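Protein kinase domain-containing protein (Chaetomium thermophilum, PDB 6Z3U) is the kinase subunit of the CAK complex and probably transfers phosphate from ATP to serine or threonine residues, including those of the RNA polymerase II C-terminal domain. Local coordinates at residues A195-W200 with A287-R292. Numbering follows the deposited sequence.
Sequences ADIKAW and AELIIR
I197 and L289 form the centre of a meeting of two nearly antiparallel helices, a worked example of how two helices of the mainly helical C-terminal lobe of a protein kinase pack through interlocking aliphatic and aromatic side chains. Their CA atoms are 6.8 Å apart, while the local helix axes approach to 10.5 Å at an angle of 160°. The two side chains pass side by side, each pointing the way the other has come from; I197 reaches as far as the backbone of the other helix, whereas L289 stops at the side chains of I197 and W200. The two branches of I197 divide the work. CG2, set opposite the backbone N by a chi1 of -62°, lies 4.1 Å from L289 CB. The other branch is extended (chi2 177°) and carries CD1 over the peptide that joins L289 to I290, where it comes 3.8 Å from L289 O and 4.3 Å from I290 CG1.

One turn further along its helix, W200 supplies the aromatic part of the contact. L289 CD2 approaches the six-membered ring of the indole obliquely, 3.8 Å from W200 CE3 and 4.0 Å from W200 CZ3. L289 is thus shared between the two residues, its CB against I197 and its CD2 against W200.

The side-chain contacts are apolar, and no hydrogen bond spans the two segments. L289 O, beside CD1 of I197, accepts a hydrogen bond from Y192 OH, and the Y192 ring also meets W200 edge-to-face. Just past the helix end, R292 has positive phi, and its guanidinium bonds to V190 O and I184 O. The contact therefore joins the start of helix 194-213 to the C-terminal end of helix 276-291, with helix 180-185 packed on W200 and L289, and F349 of helix 342-349 against I290.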
loop_
_atom_site.group_PDB
_atom_site.type_symbol
_atom_site.label_atom_id
_atom_site.label_comp_id
_atom_site.label_asym_id
_atom_site.label_seq_id
_atom_site.Cartn_x
_atom_site.Cartn_y
_atom_site.Cartn_z
ATOM N N ALA B 195 -24.822 14.838 20.550
ATOM C CA ALA B 195 -23.733 14.168 21.251
ATOM C C ALA B 195 -23.346 12.867 20.564
ATOM O O ALA B 195 -22.181 12.460 20.619
ATOM C CB ALA B 195 -24.123 13.906 22.705
ATOM N N ASP B 196 -24.301 12.202 19.912
ATOM C CA ASP B 196 -23.979 10.993 19.163
ATOM C C ASP B 196 -23.243 11.326 17.871
ATOM O O ASP B 196 -22.308 10.619 17.482
ATOM C CB ASP B 196 -25.256 10.209 18.872
ATOM C CG ASP B 196 -25.980 9.802 20.136
ATOM O OD1 ASP B 196 -25.295 9.379 21.091
ATOM O OD2 ASP B 196 -27.223 9.916 20.182
ATOM N N ILE B 197 -23.658 12.395 17.190
ATOM C CA ILE B 197 -22.932 12.835 16.004
ATOM C C ILE B 197 -21.478 13.118 16.359
ATOM O O ILE B 197 -20.557 12.724 15.633
ATOM C CB ILE B 197 -23.621 14.068 15.389
ATOM C CG1 ILE B 197 -25.044 13.707 14.953
ATOM C CG2 ILE B 197 -22.809 14.606 14.213
ATOM C CD1 ILE B 197 -25.838 14.876 14.403
ATOM N N LYS B 198 -21.251 13.806 17.479
ATOM C CA LYS B 198 -19.888 14.125 17.893
ATOM C C LYS B 198 -19.085 12.859 18.168
ATOM O O LYS B 198 -17.878 12.811 17.903
ATOM C CB LYS B 198 -19.915 15.026 19.130
ATOM C CG LYS B 198 -18.539 15.475 19.595
ATOM C CD LYS B 198 -18.607 16.399 20.807
ATOM C CE LYS B 198 -19.187 17.759 20.454
ATOM N NZ LYS B 198 -19.149 18.700 21.609
ATOM N N ALA B 199 -19.732 11.825 18.709
ATOM C CA ALA B 199 -19.021 10.580 18.976
ATOM C C ALA B 199 -18.647 9.871 17.680
ATOM O O ALA B 199 -17.518 9.389 17.532
ATOM C CB ALA B 199 -19.871 9.668 19.858
ATOM N N TRP B 200 -19.583 9.798 16.732
ATOM C CA TRP B 200 -19.291 9.168 15.447
ATOM C C TRP B 200 -18.224 9.945 14.689
ATOM O O TRP B 200 -17.240 9.371 14.209
ATOM C CB TRP B 200 -20.571 9.064 14.617
ATOM C CG TRP B 200 -21.530 8.017 15.100
ATOM C CD1 TRP B 200 -21.217 6.823 15.684
ATOM C CD2 TRP B 200 -22.960 8.077 15.052
ATOM N NE1 TRP B 200 -22.364 6.132 15.992
ATOM C CE2 TRP B 200 -23.448 6.882 15.616
ATOM C CE3 TRP B 200 -23.876 9.025 14.584
ATOM C CZ2 TRP B 200 -24.809 6.607 15.721
ATOM C CZ3 TRP B 200 -25.228 8.750 14.693
ATOM C CH2 TRP B 200 -25.681 7.551 15.256
ATOM N N ALA B 287 -22.233 16.729 7.343
ATOM C CA ALA B 287 -23.466 17.424 6.988
ATOM C C ALA B 287 -24.626 16.451 6.860
ATOM O O ALA B 287 -25.745 16.751 7.290
ATOM C CB ALA B 287 -23.276 18.202 5.686
ATOM N N GLU B 288 -24.385 15.285 6.258
ATOM C CA GLU B 288 -25.452 14.301 6.108
ATOM C C GLU B 288 -25.956 13.803 7.456
ATOM O O GLU B 288 -27.146 13.498 7.599
ATOM C CB GLU B 288 -24.966 13.125 5.264
ATOM C CG GLU B 288 -26.001 12.039 5.082
ATOM C CD GLU B 288 -25.657 11.116 3.937
ATOM O OE1 GLU B 288 -26.324 10.069 3.793
ATOM O OE2 GLU B 288 -24.716 11.443 3.178
ATOM N N LEU B 289 -25.071 13.698 8.449
ATOM C CA LEU B 289 -25.505 13.273 9.776
ATOM C C LEU B 289 -26.451 14.291 10.397
ATOM O O LEU B 289 -27.422 13.921 11.066
ATOM C CB LEU B 289 -24.294 13.050 10.678
ATOM C CG LEU B 289 -23.606 11.695 10.520
ATOM C CD1 LEU B 289 -22.200 11.739 11.096
ATOM C CD2 LEU B 289 -24.427 10.607 11.191
ATOM N N ILE B 290 -26.190 15.582 10.175
ATOM C CA ILE B 290 -26.961 16.623 10.846
ATOM C C ILE B 290 -28.375 16.696 10.284
ATOM O O ILE B 290 -29.346 16.835 11.037
ATOM C CB ILE B 290 -26.236 17.976 10.732
ATOM C CG1 ILE B 290 -24.930 17.945 11.532
ATOM C CG2 ILE B 290 -27.141 19.095 11.216
ATOM C CD1 ILE B 290 -24.014 19.116 11.268
ATOM N N ILE B 291 -28.520 16.618 8.959
ATOM C CA ILE B 291 -29.832 16.701 8.330
ATOM C C ILE B 291 -30.408 15.332 7.984
ATOM O O ILE B 291 -31.519 15.257 7.441
ATOM C CB ILE B 291 -29.786 17.588 7.070
ATOM C CG1 ILE B 291 -28.857 16.996 6.010
ATOM C CG2 ILE B 291 -29.317 18.984 7.433
ATOM C CD1 ILE B 291 -29.064 17.587 4.628
ATOM N N ARG B 292 -29.684 14.246 8.269
ATOM C CA ARG B 292 -30.163 12.886 8.003
ATOM C C ARG B 292 -30.604 12.719 6.552
ATOM O O ARG B 292 -31.558 11.995 6.251
ATOM C CB ARG B 292 -31.291 12.491 8.960
ATOM C CG ARG B 292 -30.786 12.031 10.313
ATOM C CD ARG B 292 -31.888 11.438 11.176
ATOM N NE ARG B 292 -31.924 9.979 11.107
ATOM C CZ ARG B 292 -32.453 9.196 12.043
ATOM N NH1 ARG B 292 -32.437 7.881 11.889
ATOM N NH2 ARG B 292 -32.991 9.722 13.137
#